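Putative prephenate dehydratase (Streptococcus mutans, PDB 4LUB) probably catalyses the decarboxylating dehydration of prephenate to phenylpyruvate, a step in the biosynthesis of L-phenylalanine. Local coordinates at residues G59-Q71 / K224-F238. Sequence-based numbering, arbitrary orientation.
Sequences GSVHETFDYLFHQ and KIESRPLKTILGEYF
Asp66 and Arg228 meet in a side-on salt bridge that uses both carboxylate oxygens. Arg228 NH2 reaches the syn lone pair of Asp66 OD2 at 2.9 Å in a nearly straight bond (169°), while Arg228 NE bonds Asp66 OD1 at 3.0 Å. Two successive bends in the arginine chain, at CB-CG and CG-CD, turn this edge to the helix. Its guanidinium lies flat on the His62 ring, centres 3.7 Å apart, and Pro229 CD covers the opposite face, so the group is clamped as well as bonded. About one helical turn beyond Asp66, the rings of Phe69 and Phe238 stack face to face, centroids 4.0 Å apart and planes at 9°, and an edge of Phe238 is directed at the face of His70. Helix 62-70 of the prephenate dehydratase part is thereby docked on a hairpin of the ACT domain, whose strands 222-229 and 237-244 pair antiparallel; in this family the ACT domain is probably regulatory. A water bridges helix and hairpin, donating to Pro229 O and, weakly, to Asp66 OD1, accepting from Lys231 NZ and also bonding His70 NE2. Near the start of segment 59-71, Lys224 NZ donates to Ser60 OG, and Glu54 gives that ammonium a salt bridge. The second subunit completes the outer shell: its Glu58 accepts from Arg228 NH1 through the backbone oxygen and binds His62 ND1 through the carboxylate, which probably helps to hold both stacked groups in place.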
loop_
_atom_site.group_PDB
_atom_site.type_symbol
_atom_site.label_atom_id
_atom_site.label_comp_id
_atom_site.label_asym_id
_atom_site.label_seq_id
_atom_site.Cartn_x
_atom_site.Cartn_y
_atom_site.Cartn_z
ATOM N N GLY B 59 -8.866 -0.405 0.366
ATOM C CA GLY B 59 -7.687 -0.382 -0.486
ATOM C C GLY B 59 -7.476 -1.651 -1.296
ATOM O O GLY B 59 -8.407 -2.417 -1.521
ATOM N N SER B 60 -6.237 -1.880 -1.716
ATOM C CA SER B 60 -5.884 -3.050 -2.517
ATOM C C SER B 60 -6.027 -4.375 -1.782
ATOM O O SER B 60 -5.683 -4.491 -0.609
ATOM C CB SER B 60 -4.460 -2.908 -3.042
ATOM O OG SER B 60 -4.437 -2.089 -4.201
ATOM N N VAL B 61 -6.548 -5.371 -2.488
ATOM C CA VAL B 61 -6.699 -6.711 -1.936
ATOM C C VAL B 61 -5.354 -7.434 -1.989
ATOM O O VAL B 61 -4.893 -7.834 -3.059
ATOM C CB VAL B 61 -7.768 -7.518 -2.692
ATOM C CG1 VAL B 61 -7.980 -8.883 -2.033
ATOM C CG2 VAL B 61 -9.081 -6.734 -2.742
ATOM N N HIS B 62 -4.722 -7.579 -0.828
ATOM C CA HIS B 62 -3.394 -8.183 -0.730
ATOM C C HIS B 62 -3.298 -9.537 -1.429
ATOM O O HIS B 62 -2.371 -9.770 -2.214
ATOM C CB HIS B 62 -2.986 -8.337 0.735
ATOM C CG HIS B 62 -2.877 -7.037 1.467
ATOM N ND1 HIS B 62 -2.753 -6.969 2.836
ATOM C CD2 HIS B 62 -2.879 -5.758 1.022
ATOM C CE1 HIS B 62 -2.688 -5.702 3.206
ATOM N NE2 HIS B 62 -2.760 -4.948 2.126
ATOM N N GLU B 63 -4.230 -10.434 -1.107
ATOM C CA GLU B 63 -4.261 -11.773 -1.699
ATOM C C GLU B 63 -4.160 -11.764 -3.224
ATOM O O GLU B 63 -3.430 -12.567 -3.806
ATOM C CB GLU B 63 -5.528 -12.537 -1.280
ATOM C CG GLU B 63 -5.367 -14.049 -1.476
ATOM C CD GLU B 63 -6.621 -14.844 -1.168
ATOM O OE1 GLU B 63 -7.571 -14.277 -0.577
ATOM O OE2 GLU B 63 -6.659 -16.049 -1.514
ATOM N N THR B 64 -4.913 -10.877 -3.863
ATOM C CA THR B 64 -4.931 -10.804 -5.322
ATOM C C THR B 64 -3.565 -10.441 -5.893
ATOM O O THR B 64 -3.021 -11.156 -6.734
ATOM C CB THR B 64 -5.965 -9.774 -5.828
ATOM O OG1 THR B 64 -7.274 -10.165 -5.403
ATOM C CG2 THR B 64 -5.957 -9.723 -7.343
ATOM N N PHE B 65 -2.999 -9.344 -5.407
ATOM C CA PHE B 65 -1.721 -8.858 -5.911
ATOM C C PHE B 65 -0.513 -9.727 -5.549
ATOM O O PHE B 65 0.395 -9.875 -6.367
ATOM C CB PHE B 65 -1.520 -7.415 -5.457
ATOM C CG PHE B 65 -2.402 -6.459 -6.183
ATOM C CD1 PHE B 65 -2.146 -6.139 -7.505
ATOM C CD2 PHE B 65 -3.537 -5.941 -5.576
ATOM C CE1 PHE B 65 -2.970 -5.284 -8.198
ATOM C CE2 PHE B 65 -4.376 -5.084 -6.266
ATOM C CZ PHE B 65 -4.088 -4.751 -7.580
ATOM N N ASP B 66 -0.469 -10.272 -4.333
ATOM C CA ASP B 66 0.607 -11.205 -3.983
ATOM C C ASP B 66 0.615 -12.439 -4.888
ATOM O O ASP B 66 1.665 -12.847 -5.381
ATOM C CB ASP B 66 0.535 -11.637 -2.508
ATOM C CG ASP B 66 0.618 -10.459 -1.542
ATOM O OD1 ASP B 66 1.208 -9.422 -1.914
ATOM O OD2 ASP B 66 0.121 -10.582 -0.402
ATOM N N TYR B 67 -0.542 -13.060 -5.073
ATOM C CA TYR B 67 -0.628 -14.208 -5.971
ATOM C C TYR B 67 -0.262 -13.867 -7.424
ATOM O O TYR B 67 0.513 -14.585 -8.052
ATOM C CB TYR B 67 -2.011 -14.849 -5.927
ATOM C CG TYR B 67 -1.947 -16.254 -6.476
ATOM C CD1 TYR B 67 -1.570 -17.315 -5.665
ATOM C CD2 TYR B 67 -2.218 -16.511 -7.812
ATOM C CE1 TYR B 67 -1.480 -18.605 -6.166
ATOM C CE2 TYR B 67 -2.133 -17.794 -8.321
ATOM C CZ TYR B 67 -1.765 -18.833 -7.496
ATOM O OH TYR B 67 -1.682 -20.107 -8.002
ATOM N N LEU B 68 -0.867 -12.814 -7.964
ATOM C CA LEU B 68 -0.559 -12.360 -9.321
ATOM C C LEU B 68 0.907 -12.016 -9.570
ATOM O O LEU B 68 1.427 -12.292 -10.650
ATOM C CB LEU B 68 -1.431 -11.154 -9.691
ATOM C CG LEU B 68 -2.630 -11.393 -10.625
ATOM C CD1 LEU B 68 -3.271 -12.764 -10.513
ATOM C CD2 LEU B 68 -3.648 -10.252 -10.530
ATOM N N PHE B 69 1.575 -11.408 -8.599
ATOM C CA PHE B 69 2.996 -11.127 -8.765
ATOM C C PHE B 69 3.879 -12.360 -8.618
ATOM O O PHE B 69 4.634 -12.679 -9.528
ATOM C CB PHE B 69 3.470 -10.055 -7.783
ATOM C CG PHE B 69 4.953 -9.783 -7.860
ATOM C CD1 PHE B 69 5.474 -9.013 -8.881
ATOM C CD2 PHE B 69 5.817 -10.271 -6.894
ATOM C CE1 PHE B 69 6.833 -8.753 -8.960
ATOM C CE2 PHE B 69 7.179 -10.007 -6.958
ATOM C CZ PHE B 69 7.685 -9.254 -7.993
ATOM N N HIS B 70 3.782 -13.041 -7.476
ATOM C CA HIS B 70 4.694 -14.139 -7.139
ATOM C C HIS B 70 4.506 -15.398 -7.970
ATOM O O HIS B 70 5.476 -16.052 -8.350
ATOM C CB HIS B 70 4.541 -14.513 -5.661
ATOM C CG HIS B 70 4.980 -13.442 -4.709
ATOM N ND1 HIS B 70 6.291 -13.026 -4.611
ATOM C CD2 HIS B 70 4.282 -12.702 -3.815
ATOM C CE1 HIS B 70 6.383 -12.078 -3.694
ATOM N NE2 HIS B 70 5.178 -11.860 -3.198
ATOM N N GLN B 71 3.260 -15.748 -8.249
ATOM C CA GLN B 71 2.964 -17.096 -8.713
ATOM C C GLN B 71 2.350 -17.159 -10.101
ATOM O O GLN B 71 2.716 -18.022 -10.895
ATOM C CB GLN B 71 2.060 -17.805 -7.707
ATOM C CG GLN B 71 2.841 -18.419 -6.569
ATOM C CD GLN B 71 3.816 -19.471 -7.058
ATOM O OE1 GLN B 71 3.516 -20.230 -7.983
ATOM N NE2 GLN B 71 5.003 -19.502 -6.465
ATOM N N LYS B 224 -2.261 5.122 -9.477
ATOM C CA LYS B 224 -2.192 4.332 -8.254
ATOM C C LYS B 224 -0.794 3.801 -7.990
ATOM O O LYS B 224 -0.092 3.408 -8.921
ATOM C CB LYS B 224 -3.177 3.161 -8.338
ATOM C CG LYS B 224 -3.187 2.253 -7.124
ATOM C CD LYS B 224 -3.949 0.980 -7.433
ATOM C CE LYS B 224 -3.483 -0.184 -6.566
ATOM N NZ LYS B 224 -4.452 -1.322 -6.627
ATOM N N ILE B 225 -0.410 3.771 -6.723
ATOM C CA ILE B 225 0.804 3.094 -6.305
ATOM C C ILE B 225 0.606 2.432 -4.954
ATOM O O ILE B 225 0.117 3.047 -4.010
ATOM C CB ILE B 225 2.020 4.027 -6.235
ATOM C CG1 ILE B 225 3.243 3.242 -5.755
ATOM C CG2 ILE B 225 1.739 5.209 -5.325
ATOM C CD1 ILE B 225 4.563 3.804 -6.222
ATOM N N GLU B 226 0.983 1.169 -4.875
ATOM C CA GLU B 226 0.858 0.418 -3.648
ATOM C C GLU B 226 2.070 -0.478 -3.505
ATOM O O GLU B 226 2.486 -1.115 -4.462
ATOM C CB GLU B 226 -0.419 -0.416 -3.670
ATOM C CG GLU B 226 -0.674 -1.202 -2.397
ATOM C CD GLU B 226 -1.791 -0.614 -1.565
ATOM O OE1 GLU B 226 -2.926 -0.540 -2.063
ATOM O OE2 GLU B 226 -1.536 -0.226 -0.413
ATOM N N SER B 227 2.638 -0.522 -2.312
ATOM C CA SER B 227 3.751 -1.417 -2.065
ATOM C C SER B 227 3.289 -2.685 -1.358
ATOM O O SER B 227 2.309 -2.681 -0.618
ATOM C CB SER B 227 4.885 -0.717 -1.308
ATOM O OG SER B 227 4.608 -0.591 0.069
ATOM N N ARG B 228 4.001 -3.770 -1.620
ATOM C CA ARG B 228 3.706 -5.070 -1.053
ATOM C C ARG B 228 5.036 -5.651 -0.608
ATOM O O ARG B 228 6.057 -5.388 -1.247
ATOM C CB ARG B 228 3.047 -5.985 -2.091
ATOM C CG ARG B 228 1.603 -5.627 -2.531
ATOM C CD ARG B 228 0.668 -5.532 -1.344
ATOM N NE ARG B 228 0.586 -6.806 -0.650
ATOM C CZ ARG B 228 0.508 -6.933 0.668
ATOM N NH1 ARG B 228 0.497 -5.849 1.435
ATOM N NH2 ARG B 228 0.443 -8.145 1.216
ATOM N N PRO B 229 5.046 -6.408 0.500
ATOM C CA PRO B 229 6.286 -7.094 0.892
ATOM C C PRO B 229 6.822 -8.002 -0.209
ATOM O O PRO B 229 6.056 -8.743 -0.830
ATOM C CB PRO B 229 5.872 -7.912 2.128
ATOM C CG PRO B 229 4.556 -7.333 2.565
ATOM C CD PRO B 229 3.903 -6.815 1.329
ATOM N N LEU B 230 8.128 -7.935 -0.449
ATOM C CA LEU B 230 8.795 -8.853 -1.370
ATOM C C LEU B 230 8.873 -10.263 -0.804
ATOM O O LEU B 230 9.191 -11.212 -1.521
ATOM C CB LEU B 230 10.199 -8.347 -1.706
ATOM C CG LEU B 230 10.770 -8.731 -3.071
ATOM C CD1 LEU B 230 9.746 -8.560 -4.180
ATOM C CD2 LEU B 230 12.025 -7.921 -3.366
ATOM N N LYS B 231 8.560 -10.382 0.485
ATOM C CA LYS B 231 8.728 -11.618 1.246
ATOM C C LYS B 231 10.178 -12.093 1.221
ATOM O O LYS B 231 10.455 -13.285 1.068
ATOM C CB LYS B 231 7.789 -12.721 0.736
ATOM C CG LYS B 231 6.407 -12.228 0.347
ATOM C CD LYS B 231 5.456 -12.247 1.544
ATOM C CE LYS B 231 4.009 -12.488 1.114
ATOM N NZ LYS B 231 3.105 -11.354 1.481
ATOM N N THR B 232 11.097 -11.141 1.368
ATOM C CA THR B 232 12.513 -11.446 1.551
ATOM C C THR B 232 12.939 -10.963 2.933
ATOM O O THR B 232 12.998 -11.745 3.879
ATOM C CB THR B 232 13.402 -10.789 0.482
ATOM O OG1 THR B 232 13.050 -9.405 0.355
ATOM C CG2 THR B 232 13.218 -11.476 -0.865
ATOM N N ILE B 233 13.234 -9.670 3.046
ATOM C CA ILE B 233 13.403 -9.033 4.350
ATOM C C ILE B 233 12.607 -7.728 4.470
ATOM O O ILE B 233 12.184 -7.151 3.466
ATOM C CB ILE B 233 14.895 -8.748 4.650
ATOM C CG1 ILE B 233 15.517 -7.921 3.529
ATOM C CG2 ILE B 233 15.670 -10.046 4.785
ATOM C CD1 ILE B 233 16.533 -6.909 4.010
ATOM N N LEU B 234 12.391 -7.293 5.711
ATOM C CA LEU B 234 11.855 -5.968 6.011
ATOM C C LEU B 234 12.609 -4.869 5.277
ATOM O O LEU B 234 13.834 -4.783 5.363
ATOM C CB LEU B 234 11.899 -5.703 7.516
ATOM C CG LEU B 234 11.039 -4.550 8.041
ATOM C CD1 LEU B 234 9.568 -4.764 7.712
ATOM C CD2 LEU B 234 11.246 -4.398 9.535
ATOM N N GLY B 235 11.873 -4.039 4.546
ATOM C CA GLY B 235 12.477 -2.974 3.770
ATOM C C GLY B 235 12.677 -3.320 2.304
ATOM O O GLY B 235 13.157 -2.485 1.534
ATOM N N GLU B 236 12.312 -4.539 1.909
ATOM C CA GLU B 236 12.251 -4.880 0.487
ATOM C C GLU B 236 10.826 -5.136 0.016
ATOM O O GLU B 236 10.066 -5.886 0.636
ATOM C CB GLU B 236 13.141 -6.086 0.181
ATOM C CG GLU B 236 14.606 -5.838 0.509
ATOM C CD GLU B 236 15.501 -6.962 0.049
ATOM O OE1 GLU B 236 14.969 -8.030 -0.307
ATOM O OE2 GLU B 236 16.737 -6.776 0.033
ATOM N N TYR B 237 10.470 -4.496 -1.084
ATOM C CA TYR B 237 9.105 -4.513 -1.561
ATOM C C TYR B 237 9.042 -4.624 -3.066
ATOM O O TYR B 237 10.020 -4.382 -3.759
ATOM C CB TYR B 237 8.405 -3.217 -1.156
ATOM C CG TYR B 237 8.569 -2.822 0.292
ATOM C CD1 TYR B 237 7.710 -3.306 1.261
ATOM C CD2 TYR B 237 9.575 -1.951 0.686
ATOM C CE1 TYR B 237 7.846 -2.941 2.583
ATOM C CE2 TYR B 237 9.720 -1.578 2.008
ATOM C CZ TYR B 237 8.851 -2.076 2.954
ATOM O OH TYR B 237 8.986 -1.713 4.269
ATOM N N PHE B 238 7.869 -4.973 -3.566
ATOM C CA PHE B 238 7.544 -4.740 -4.953
ATOM C C PHE B 238 6.409 -3.733 -4.979
ATOM O O PHE B 238 5.635 -3.634 -4.034
ATOM C CB PHE B 238 7.232 -6.028 -5.720
ATOM C CG PHE B 238 5.895 -6.637 -5.410
ATOM C CD1 PHE B 238 4.781 -6.303 -6.154
ATOM C CD2 PHE B 238 5.764 -7.575 -4.404
ATOM C CE1 PHE B 238 3.557 -6.876 -5.886
ATOM C CE2 PHE B 238 4.540 -8.153 -4.131
ATOM C CZ PHE B 238 3.434 -7.801 -4.873
HETATM O O HOH W 1 3.778 -10.169 -1.008
#